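Local coordinates for CELL WALL surface anchor family protein (Streptococcus pneumoniae, PDB 3ZGH) that probably mediates pneumococcal adhesion to host cells by binding keratin 10 through this domain of the serine-rich repeat surface protein PsrP, at residues V43-K48 / T63-P69; Q94-L99 / Q132-W138; P106-Y112 / S123-M129. All blocks are in the same frame, centred on the assembly; numbering follows the deposited sequence.

Contact 1: residues V43-K48 / T63-P69; sequences VPIYYK and TVTYVNP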
loop_
_atom_site.group_PDB
_atom_site.type_symbol
_atom_site.label_atom_id
_atom_site.label_comp_id
_atom_site.label_asym_id
_atom_site.label_seq_id
_atom_site.Cartn_x
_atom_site.Cartn_y
_atom_site.Cartn_z
ATOM N N VAL A 43 14.509 0.900 12.469
ATOM C CA VAL A 43 13.271 0.709 13.188
ATOM C C VAL A 43 12.364 -0.062 12.250
ATOM O O VAL A 43 12.597 -0.077 11.036
ATOM C CB VAL A 43 12.600 2.064 13.550
ATOM C CG1 VAL A 43 13.410 2.825 14.593
ATOM C CG2 VAL A 43 12.398 2.931 12.296
ATOM N N PRO A 44 11.327 -0.700 12.788
ATOM C CA PRO A 44 10.373 -1.361 11.892
ATOM C C PRO A 44 9.553 -0.355 11.113
ATOM O O PRO A 44 9.326 0.757 11.581
ATOM C CB PRO A 44 9.444 -2.126 12.847
ATOM C CG PRO A 44 10.236 -2.275 14.125
ATOM C CD PRO A 44 11.071 -1.002 14.205
ATOM N N ILE A 45 9.089 -0.763 9.944
ATOM C CA ILE A 45 8.094 -0.001 9.201
ATOM C C ILE A 45 7.051 -1.044 8.832
ATOM O O ILE A 45 7.402 -2.231 8.669
ATOM C CB ILE A 45 8.723 0.706 7.978
ATOM C CG1 ILE A 45 7.706 1.628 7.279
ATOM C CG2 ILE A 45 9.292 -0.300 6.970
ATOM C CD1 ILE A 45 8.386 2.560 6.271
ATOM N N TYR A 46 5.790 -0.631 8.741
ATOM C CA TYR A 46 4.697 -1.562 8.549
ATOM C C TYR A 46 3.866 -1.208 7.332
ATOM O O TYR A 46 3.888 -0.041 6.865
ATOM C CB TYR A 46 3.787 -1.562 9.781
ATOM C CG TYR A 46 4.534 -1.838 11.067
ATOM C CD1 TYR A 46 4.694 -3.136 11.520
ATOM C CD2 TYR A 46 5.116 -0.790 11.822
ATOM C CE1 TYR A 46 5.388 -3.425 12.707
ATOM C CE2 TYR A 46 5.831 -1.071 13.012
ATOM C CZ TYR A 46 5.937 -2.404 13.447
ATOM O OH TYR A 46 6.622 -2.727 14.601
ATOM N N TYR A 47 3.139 -2.206 6.810
ATOM C CA TYR A 47 2.056 -1.897 5.878
ATOM C C TYR A 47 0.779 -2.598 6.300
ATOM O O TYR A 47 0.778 -3.588 7.079
ATOM C CB TYR A 47 2.380 -2.264 4.430
ATOM C CG TYR A 47 2.310 -3.756 4.159
ATOM C CD1 TYR A 47 1.099 -4.363 3.809
ATOM C CD2 TYR A 47 3.435 -4.561 4.305
ATOM C CE1 TYR A 47 1.026 -5.734 3.611
ATOM C CE2 TYR A 47 3.379 -5.929 4.077
ATOM C CZ TYR A 47 2.160 -6.506 3.738
ATOM O OH TYR A 47 2.086 -7.861 3.524
ATOM N N LYS A 48 -0.320 -2.037 5.800
ATOM C CA LYS A 48 -1.617 -2.655 5.907
ATOM C C LYS A 48 -2.215 -2.627 4.495
ATOM O O LYS A 48 -2.093 -1.622 3.780
ATOM C CB LYS A 48 -2.486 -1.892 6.886
ATOM C CG LYS A 48 -3.924 -2.428 6.978
ATOM C CD LYS A 48 -4.808 -1.574 7.929
ATOM C CE LYS A 48 -4.427 -1.788 9.388
ATOM N NZ LYS A 48 -5.261 -1.001 10.364
ATOM N N THR A 63 -1.586 1.142 3.121
ATOM C CA THR A 63 -1.020 2.152 4.011
ATOM C C THR A 63 0.371 1.713 4.436
ATOM O O THR A 63 0.554 0.561 4.821
ATOM C CB THR A 63 -1.870 2.342 5.285
ATOM O OG1 THR A 63 -3.164 2.797 4.931
ATOM C CG2 THR A 63 -1.245 3.377 6.251
ATOM N N VAL A 64 1.337 2.620 4.355
ATOM C CA VAL A 64 2.661 2.388 4.918
ATOM C C VAL A 64 2.818 3.337 6.098
ATOM O O VAL A 64 2.463 4.507 5.998
ATOM C CB VAL A 64 3.739 2.643 3.852
ATOM C CG1 VAL A 64 5.151 2.762 4.486
ATOM C CG2 VAL A 64 3.701 1.527 2.819
ATOM N N THR A 65 3.318 2.841 7.223
ATOM C CA THR A 65 3.354 3.627 8.443
ATOM C C THR A 65 4.374 3.067 9.431
ATOM O O THR A 65 4.715 1.874 9.373
ATOM C CB THR A 65 1.956 3.635 9.121
ATOM O OG1 THR A 65 2.025 4.329 10.370
ATOM C CG2 THR A 65 1.411 2.214 9.351
ATOM N N TYR A 66 4.836 3.921 10.350
ATOM C CA TYR A 66 5.694 3.471 11.423
ATOM C C TYR A 66 4.913 3.017 12.645
ATOM O O TYR A 66 5.515 2.575 13.627
ATOM C CB TYR A 66 6.725 4.558 11.799
ATOM C CG TYR A 66 7.707 4.788 10.676
ATOM C CD1 TYR A 66 8.918 4.076 10.622
ATOM C CD2 TYR A 66 7.411 5.682 9.636
ATOM C CE1 TYR A 66 9.795 4.266 9.581
ATOM C CE2 TYR A 66 8.272 5.869 8.600
ATOM C CZ TYR A 66 9.465 5.165 8.570
ATOM O OH TYR A 66 10.339 5.395 7.533
ATOM N N VAL A 67 3.582 3.106 12.585
ATOM C CA VAL A 67 2.719 2.628 13.669
ATOM C C VAL A 67 2.441 1.127 13.476
ATOM O O VAL A 67 1.979 0.700 12.415
ATOM C CB VAL A 67 1.357 3.384 13.684
ATOM C CG1 VAL A 67 0.412 2.839 14.802
ATOM C CG2 VAL A 67 1.584 4.897 13.880
ATOM N N ASN A 68 2.757 0.337 14.492
ATOM C CA ASN A 68 2.497 -1.095 14.456
ATOM C C ASN A 68 0.988 -1.362 14.431
ATOM O O ASN A 68 0.289 -1.025 15.386
ATOM C CB ASN A 68 3.100 -1.767 15.703
ATOM C CG ASN A 68 2.980 -3.298 15.639
ATOM O OD1 ASN A 68 2.061 -3.833 14.994
ATOM N ND2 ASN A 68 3.949 -3.997 16.222
ATOM N N PRO A 69 0.468 -1.964 13.353
ATOM C CA PRO A 69 -0.995 -2.080 13.290
ATOM C C PRO A 69 -1.558 -2.983 14.375
ATOM O O PRO A 69 -2.751 -2.918 14.676
ATOM C CB PRO A 69 -1.258 -2.716 11.925
ATOM C CG PRO A 69 0.011 -2.523 11.119
ATOM C CD PRO A 69 1.143 -2.444 12.131
HETATM O O HOH W 1 8.150 1.602 13.935
HETATM O O HOH W 2 -4.672 0.301 4.607
HETATM O O HOH W 3 -4.763 -1.397 13.436
#
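The ring of Y46 lies against the chain where it leaves strand 57-65. N68 CA sits over the ring centre, 3.7 Å from the centroid of the Y46 ring and nearly on its normal, a CH-pi contact. The N68 amide stacks beyond it, its plane 26° from that of the ring, while P69 CD packs 3.6 Å from Y46 CG. On Y66, I45 CG1 lies over one ring face, displaced toward the rim, and I45 CD1 reaches Y66 CZ at 3.6 Å. CG1 of I45 gets there because it stands anti to the backbone N (chi1 -174°). The backbones form an antiparallel ladder: Y46 and T65 exchange two backbone hydrogen bonds, as do K48 and T63. Where the ladder ends, a water donates to both P44 O and Y66 O. After T65 the chain forms an ST turn, V67 N donating to T65 OG1 at 3.0 Å and 169°. Farther out, the Y66 hydroxyl bonds D38 and N68 OD1 accepts from K70 N. This hairpin lies between strand 28-38, bonded to I45 and Y47, and strand 154-162, bonded to V64; I86 of strand 85-87 packs on I45, V64 and Y66.

Contact 2: residues Q94-L99 / Q132-W138; sequences QTMLTL and QGSGYTW. With ACT (acetate ion), chain D.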
loop_
_atom_site.group_PDB
_atom_site.type_symbol
_atom_site.label_atom_id
_atom_site.label_comp_id
_atom_site.label_asym_id
_atom_site.label_seq_id
_atom_site.Cartn_x
_atom_site.Cartn_y
_atom_site.Cartn_z
ATOM N N GLN A 94 9.730 -2.180 -9.447
ATOM C CA GLN A 94 9.069 -3.453 -9.213
ATOM C C GLN A 94 7.579 -3.379 -9.488
ATOM O O GLN A 94 6.909 -2.401 -9.145
ATOM C CB GLN A 94 9.286 -3.945 -7.767
ATOM C CG GLN A 94 8.425 -3.240 -6.735
ATOM C CD GLN A 94 8.470 -3.909 -5.364
ATOM O OE1 GLN A 94 9.494 -4.484 -4.963
ATOM N NE2 GLN A 94 7.343 -3.839 -4.635
ATOM N N THR A 95 7.067 -4.434 -10.094
ATOM C CA THR A 95 5.628 -4.631 -10.173
ATOM C C THR A 95 5.031 -4.601 -8.777
ATOM O O THR A 95 5.539 -5.261 -7.886
ATOM C CB THR A 95 5.325 -5.964 -10.827
ATOM O OG1 THR A 95 5.901 -5.965 -12.134
ATOM C CG2 THR A 95 3.801 -6.180 -10.922
ATOM N N MET A 96 3.963 -3.832 -8.572
ATOM C CA MET A 96 3.281 -3.802 -7.282
ATOM C C MET A 96 2.094 -4.769 -7.230
ATOM O O MET A 96 1.710 -5.210 -6.157
ATOM C CB MET A 96 2.698 -2.413 -6.991
ATOM C CG MET A 96 3.674 -1.266 -7.048
ATOM S SD MET A 96 4.615 -0.989 -5.545
ATOM C CE MET A 96 3.357 -0.880 -4.239
ATOM N N LEU A 97 1.466 -5.012 -8.374
ATOM C CA LEU A 97 0.149 -5.659 -8.388
ATOM C C LEU A 97 0.008 -6.527 -9.638
ATOM O O LEU A 97 0.275 -6.081 -10.744
ATOM C CB LEU A 97 -0.940 -4.596 -8.341
ATOM C CG LEU A 97 -2.391 -5.110 -8.375
ATOM C CD1 LEU A 97 -2.776 -5.724 -7.045
ATOM C CD2 LEU A 97 -3.298 -3.956 -8.725
ATOM N N THR A 98 -0.374 -7.782 -9.459
ATOM C CA THR A 98 -0.715 -8.616 -10.615
ATOM C C THR A 98 -2.162 -9.024 -10.388
ATOM O O THR A 98 -2.610 -9.125 -9.231
ATOM C CB THR A 98 0.172 -9.859 -10.741
ATOM O OG1 THR A 98 0.003 -10.671 -9.575
ATOM C CG2 THR A 98 1.635 -9.471 -10.876
ATOM N N LEU A 99 -2.908 -9.202 -11.476
ATOM C CA LEU A 99 -4.360 -9.373 -11.385
ATOM C C LEU A 99 -4.795 -10.611 -12.151
ATOM O O LEU A 99 -4.277 -10.892 -13.238
ATOM C CB LEU A 99 -5.060 -8.150 -11.973
ATOM C CG LEU A 99 -4.846 -6.838 -11.214
ATOM C CD1 LEU A 99 -5.599 -5.729 -11.919
ATOM C CD2 LEU A 99 -5.309 -6.963 -9.754
ATOM N N GLN A 132 4.222 -2.577 -17.095
ATOM C CA GLN A 132 3.968 -3.985 -16.822
ATOM C C GLN A 132 4.871 -4.344 -15.621
ATOM O O GLN A 132 5.006 -3.490 -14.741
ATOM C CB GLN A 132 4.255 -4.820 -18.070
ATOM C CG GLN A 132 3.600 -4.359 -19.366
ATOM C CD GLN A 132 3.767 -5.376 -20.468
ATOM O OE1 GLN A 132 3.311 -6.514 -20.344
ATOM N NE2 GLN A 132 4.428 -4.984 -21.547
ATOM N N GLY A 133 5.529 -5.515 -15.537
ATOM C CA GLY A 133 5.677 -6.546 -16.562
ATOM C C GLY A 133 4.525 -7.534 -16.696
ATOM O O GLY A 133 3.845 -7.600 -17.719
ATOM N N SER A 134 4.310 -8.328 -15.660
ATOM C CA SER A 134 3.185 -9.249 -15.671
ATOM C C SER A 134 2.018 -8.586 -14.954
ATOM O O SER A 134 0.952 -9.194 -14.788
ATOM C CB SER A 134 3.550 -10.563 -14.983
ATOM O OG SER A 134 3.676 -10.386 -13.581
ATOM N N GLY A 135 2.223 -7.332 -14.547
ATOM C CA GLY A 135 1.253 -6.625 -13.732
ATOM C C GLY A 135 1.364 -5.120 -13.880
ATOM O O GLY A 135 1.633 -4.616 -14.970
ATOM N N TYR A 136 1.156 -4.413 -12.774
ATOM C CA TYR A 136 0.997 -2.964 -12.773
ATOM C C TYR A 136 1.913 -2.299 -11.735
ATOM O O TYR A 136 2.219 -2.889 -10.676
ATOM C CB TYR A 136 -0.462 -2.602 -12.421
ATOM C CG TYR A 136 -1.500 -3.085 -13.406
ATOM C CD1 TYR A 136 -1.941 -2.265 -14.440
ATOM C CD2 TYR A 136 -2.029 -4.355 -13.309
ATOM C CE1 TYR A 136 -2.871 -2.701 -15.365
ATOM C CE2 TYR A 136 -2.982 -4.810 -14.229
ATOM C CZ TYR A 136 -3.392 -3.975 -15.254
ATOM O OH TYR A 136 -4.335 -4.409 -16.165
ATOM N N THR A 137 2.311 -1.063 -12.016
ATOM C CA THR A 137 2.811 -0.163 -10.972
ATOM C C THR A 137 2.127 1.176 -11.178
ATOM O O THR A 137 1.344 1.337 -12.109
ATOM C CB THR A 137 4.335 0.082 -11.069
ATOM O OG1 THR A 137 4.996 -1.104 -11.509
ATOM C CG2 THR A 137 4.910 0.493 -9.721
ATOM N N TRP A 138 2.421 2.147 -10.327
ATOM C CA TRP A 138 1.955 3.489 -10.581
ATOM C C TRP A 138 3.058 4.525 -10.383
ATOM O O TRP A 138 4.073 4.253 -9.736
ATOM C CB TRP A 138 0.712 3.797 -9.749
ATOM C CG TRP A 138 0.878 3.828 -8.232
ATOM C CD1 TRP A 138 1.246 4.903 -7.461
ATOM C CD2 TRP A 138 0.627 2.753 -7.313
ATOM N NE1 TRP A 138 1.233 4.555 -6.123
ATOM C CE2 TRP A 138 0.859 3.236 -6.016
ATOM C CE3 TRP A 138 0.219 1.417 -7.475
ATOM C CZ2 TRP A 138 0.715 2.441 -4.885
ATOM C CZ3 TRP A 138 0.073 0.630 -6.359
ATOM C CH2 TRP A 138 0.312 1.136 -5.078
HETATM C C ACT D . -2.575 -13.887 -9.762
HETATM O O ACT D . -3.107 -14.577 -10.666
HETATM O OXT ACT D . -2.243 -12.721 -10.089
HETATM C CH3 ACT D . -2.348 -14.439 -8.374
HETATM O O HOH W 4 -1.595 -8.708 -13.953
#
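Two bends in the M96 chain, at chi2 (-84°) and chi3 (-52°), fold its thioether over W138, whose CG occupies the position between backbone N and carbonyl carbon (chi1 65°). M96 SD then stands above the face of the W138 six-membered ring, 5.1 Å from the centroid of that ring, a distant Met-aromatic contact. The methyl comes closer, M96 CE lying 3.7 Å from W138 CH2. Beside it M96 CG presses on T137 CG2 at 3.4 Å, tighter than normal carbon packing, the two side chains crossing at about a right angle. At the other end of the contact L99 CD1 meets Y136 CE2 at 3.6 Å, again with the side chains roughly perpendicular.

The backbone between these clusters is irregular. Y136 O accepts from M96 N at 2.9 Å and also from L97 N at 3.2 Å, whereas Y136 N returns one bond to L97 O at 2.8 Å. G135 CA makes a CA-H...O contact to the same L97 carbonyl, with the T95 CG2 and T98 CG2 methyls close by. A water bridges L99 N and S134 O. The polar end of T98 is engaged by T171, with an acetate, probably from the crystallisation liquor, nearby.

Strand 97-99 also pairs with strand 170-172, whereas strand 136-138 is the outermost strand of the seven-stranded sheet. Two residues, M96 and L97, facing the single residue Y136 make a classic beta bulge, here located at the one antiparallel bridge, L97 with Y136, between these segments.

Contact 3: residues P106-Y112 / S123-M129; sequences PSGVKNY and SYNTSTM. With EDO (1,2-ethanediol), chain G.
This is the beta hairpin of strands 109-114 and 120-131, and its polar centre is the amide of N111. N111 ND2 donates to N125 O at 2.8 Å, nearly straight at 171°, and to S127 OG at 2.8 Å along a more bent path. Both acceptors lie close to the amide plane, so the two bonds fix the rotation of the group, and N111 OD1 is taken by S157 OG of strand 154-162. S127 OG in turn donates to the loop beyond strand 136-138, at N140 O, which positions it to accept from N111.

V109 and S127 form a regular hydrogen-bonded pair: V109 N reaches S127 O at 2.8 Å with a 179° angle, and S127 N returns to V109 O. At N111, N111 O still accepts from Y124 N at 2.8 Å, but a water replaces the return bond, accepting from N111 N and donating to Y124 O. A second water, accepting from M129 N and donating to S107 O, spans the two segments near P106.

With CG held anti to the carbonyl carbon (chi1 -73°) and a bend at chi2, the M129 chain crosses V109 and P106 at about right angles. M129 CG touches V109 CG2 at 3.6 Å, and M129 CE lies 4.0 Å from P106 CB; W159 and Y136 also pack on the M129 side chain. V109 faces S127 and N111 faces Y124, so strand 120-131 spends one residue more over this span, in keeping with a bulged strand in a beta hairpin of the large antiparallel sheet.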
loop_
_atom_site.group_PDB
_atom_site.type_symbol
_atom_site.label_atom_id
_atom_site.label_comp_id
_atom_site.label_asym_id
_atom_site.label_seq_id
_atom_site.Cartn_x
_atom_site.Cartn_y
_atom_site.Cartn_z
ATOM N N PRO A 106 -7.461 -1.410 -13.435
ATOM C CA PRO A 106 -7.541 -0.656 -12.176
ATOM C C PRO A 106 -7.936 0.804 -12.397
ATOM O O PRO A 106 -7.634 1.362 -13.456
ATOM C CB PRO A 106 -6.112 -0.708 -11.646
ATOM C CG PRO A 106 -5.481 -1.873 -12.335
ATOM C CD PRO A 106 -6.118 -1.970 -13.672
ATOM N N SER A 107 -8.605 1.406 -11.417
ATOM C CA SER A 107 -8.899 2.831 -11.441
ATOM C C SER A 107 -7.603 3.630 -11.232
ATOM O O SER A 107 -6.516 3.043 -11.066
ATOM C CB SER A 107 -9.846 3.175 -10.297
ATOM O OG SER A 107 -9.185 2.994 -9.037
ATOM N N GLY A 108 -7.743 4.956 -11.207
ATOM C CA GLY A 108 -6.708 5.831 -10.684
ATOM C C GLY A 108 -6.428 5.454 -9.227
ATOM O O GLY A 108 -7.284 4.865 -8.527
ATOM N N VAL A 109 -5.222 5.795 -8.769
ATOM C CA VAL A 109 -4.806 5.498 -7.409
ATOM C C VAL A 109 -4.841 6.803 -6.613
ATOM O O VAL A 109 -4.038 7.729 -6.885
ATOM C CB VAL A 109 -3.386 4.928 -7.411
ATOM C CG1 VAL A 109 -2.876 4.683 -5.989
ATOM C CG2 VAL A 109 -3.326 3.637 -8.229
ATOM N N LYS A 110 -5.770 6.917 -5.663
ATOM C CA LYS A 110 -5.803 8.096 -4.815
ATOM C C LYS A 110 -4.653 7.976 -3.822
ATOM O O LYS A 110 -4.313 6.858 -3.386
ATOM C CB LYS A 110 -7.131 8.175 -4.076
ATOM C CG LYS A 110 -8.347 8.452 -4.991
ATOM C CD LYS A 110 -9.605 8.624 -4.148
ATOM C CE LYS A 110 -10.896 8.588 -4.983
ATOM N NZ LYS A 110 -10.988 9.685 -5.998
ATOM N N ASN A 111 -4.019 9.095 -3.504
ATOM C CA ASN A 111 -2.945 9.118 -2.488
ATOM C C ASN A 111 -3.284 10.145 -1.424
ATOM O O ASN A 111 -3.754 11.250 -1.753
ATOM C CB ASN A 111 -1.620 9.533 -3.129
ATOM C CG ASN A 111 -1.137 8.547 -4.145
ATOM O OD1 ASN A 111 -0.825 7.418 -3.807
ATOM N ND2 ASN A 111 -1.036 8.972 -5.393
ATOM N N TYR A 112 -3.037 9.814 -0.173
ATOM C CA TYR A 112 -3.370 10.712 0.915
ATOM C C TYR A 112 -2.621 10.343 2.173
ATOM O O TYR A 112 -2.083 9.248 2.269
ATOM C CB TYR A 112 -4.890 10.784 1.166
ATOM C CG TYR A 112 -5.650 9.496 1.246
ATOM C CD1 TYR A 112 -6.104 9.018 2.475
ATOM C CD2 TYR A 112 -5.970 8.771 0.097
ATOM C CE1 TYR A 112 -6.842 7.795 2.569
ATOM C CE2 TYR A 112 -6.707 7.556 0.182
ATOM C CZ TYR A 112 -7.132 7.083 1.429
ATOM O OH TYR A 112 -7.862 5.911 1.548
ATOM N N SER A 123 -5.010 15.280 1.085
ATOM C CA SER A 123 -4.913 14.439 -0.090
ATOM C C SER A 123 -3.867 14.938 -1.044
ATOM O O SER A 123 -3.656 16.130 -1.155
ATOM C CB SER A 123 -6.277 14.355 -0.799
ATOM O OG SER A 123 -6.781 15.647 -1.003
ATOM N N TYR A 124 -3.231 14.003 -1.741
ATOM C CA TYR A 124 -2.197 14.301 -2.729
ATOM C C TYR A 124 -2.695 13.946 -4.138
ATOM O O TYR A 124 -3.816 13.487 -4.292
ATOM C CB TYR A 124 -0.947 13.484 -2.401
ATOM C CG TYR A 124 -0.113 13.999 -1.231
ATOM C CD1 TYR A 124 0.186 15.359 -1.115
ATOM C CD2 TYR A 124 0.411 13.121 -0.261
ATOM C CE1 TYR A 124 0.962 15.832 -0.078
ATOM C CE2 TYR A 124 1.197 13.597 0.795
ATOM C CZ TYR A 124 1.473 14.965 0.871
ATOM O OH TYR A 124 2.249 15.505 1.899
ATOM N N ASN A 125 -1.867 14.153 -5.158
ATOM C CA ASN A 125 -2.247 13.857 -6.541
ATOM C C ASN A 125 -2.648 12.405 -6.724
ATOM O O ASN A 125 -2.028 11.506 -6.127
ATOM C CB ASN A 125 -1.084 14.120 -7.496
ATOM C CG ASN A 125 -0.688 15.616 -7.575
ATOM O OD1 ASN A 125 -1.504 16.508 -7.321
ATOM N ND2 ASN A 125 0.565 15.872 -7.946
ATOM N N THR A 126 -3.654 12.172 -7.571
ATOM C CA THR A 126 -4.038 10.818 -7.985
ATOM C C THR A 126 -3.061 10.267 -9.012
ATOM O O THR A 126 -2.762 10.928 -9.992
ATOM C CB THR A 126 -5.454 10.820 -8.601
ATOM O OG1 THR A 126 -6.400 11.130 -7.575
ATOM C CG2 THR A 126 -5.815 9.440 -9.217
ATOM N N SER A 127 -2.574 9.053 -8.803
ATOM C CA SER A 127 -1.617 8.455 -9.726
ATOM C C SER A 127 -2.313 7.596 -10.760
ATOM O O SER A 127 -3.428 7.114 -10.533
ATOM C CB SER A 127 -0.643 7.569 -8.956
ATOM O OG SER A 127 -0.017 8.299 -7.911
ATOM N N THR A 128 -1.630 7.347 -11.871
ATOM C CA THR A 128 -2.167 6.495 -12.927
ATOM C C THR A 128 -1.409 5.166 -12.948
ATOM O O THR A 128 -0.187 5.134 -12.927
ATOM C CB THR A 128 -2.058 7.203 -14.303
ATOM O OG1 THR A 128 -2.828 8.414 -14.276
ATOM C CG2 THR A 128 -2.555 6.292 -15.428
ATOM N N MET A 129 -2.132 4.058 -12.930
ATOM C CA MET A 129 -1.490 2.751 -13.057
ATOM C C MET A 129 -1.087 2.475 -14.494
ATOM O O MET A 129 -1.818 2.802 -15.425
ATOM C CB MET A 129 -2.421 1.655 -12.590
ATOM C CG MET A 129 -2.594 1.625 -11.105
ATOM S SD MET A 129 -2.271 -0.008 -10.461
ATOM C CE MET A 129 -3.268 0.089 -8.967
HETATM C C1 EDO G . 2.428 14.050 -5.058
HETATM O O1 EDO G . 3.771 14.191 -5.552
HETATM C C2 EDO G . 2.022 15.292 -4.267
HETATM O O2 EDO G . 0.686 15.701 -4.624
HETATM O O HOH W 5 -4.816 3.947 -13.122
HETATM O O HOH W 6 -5.434 11.439 -4.602
#

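Overall arrangement
All three contacts reach the seven-stranded antiparallel sheet. Contact 1 closes first along the chain and lies on the hairpin of strands 43-53 and 57-65; contact 3 follows within the span bounded by the segments of contact 2. Contact 1 is across the chain's centre from the other two, its centre 22 Å from that of contact 2 and 20 Å from that of contact 3, without touching either. Strand 154-162 separates the two hairpins within the sheet. Contacts 2 and 3, with centres 15 Å apart, touch through W138 and Y136 against S127, M129 and P106. The sheet thus unites distant hairpins in one MSCRAMM domain, and contact 2 links its edge to the three-stranded sheet.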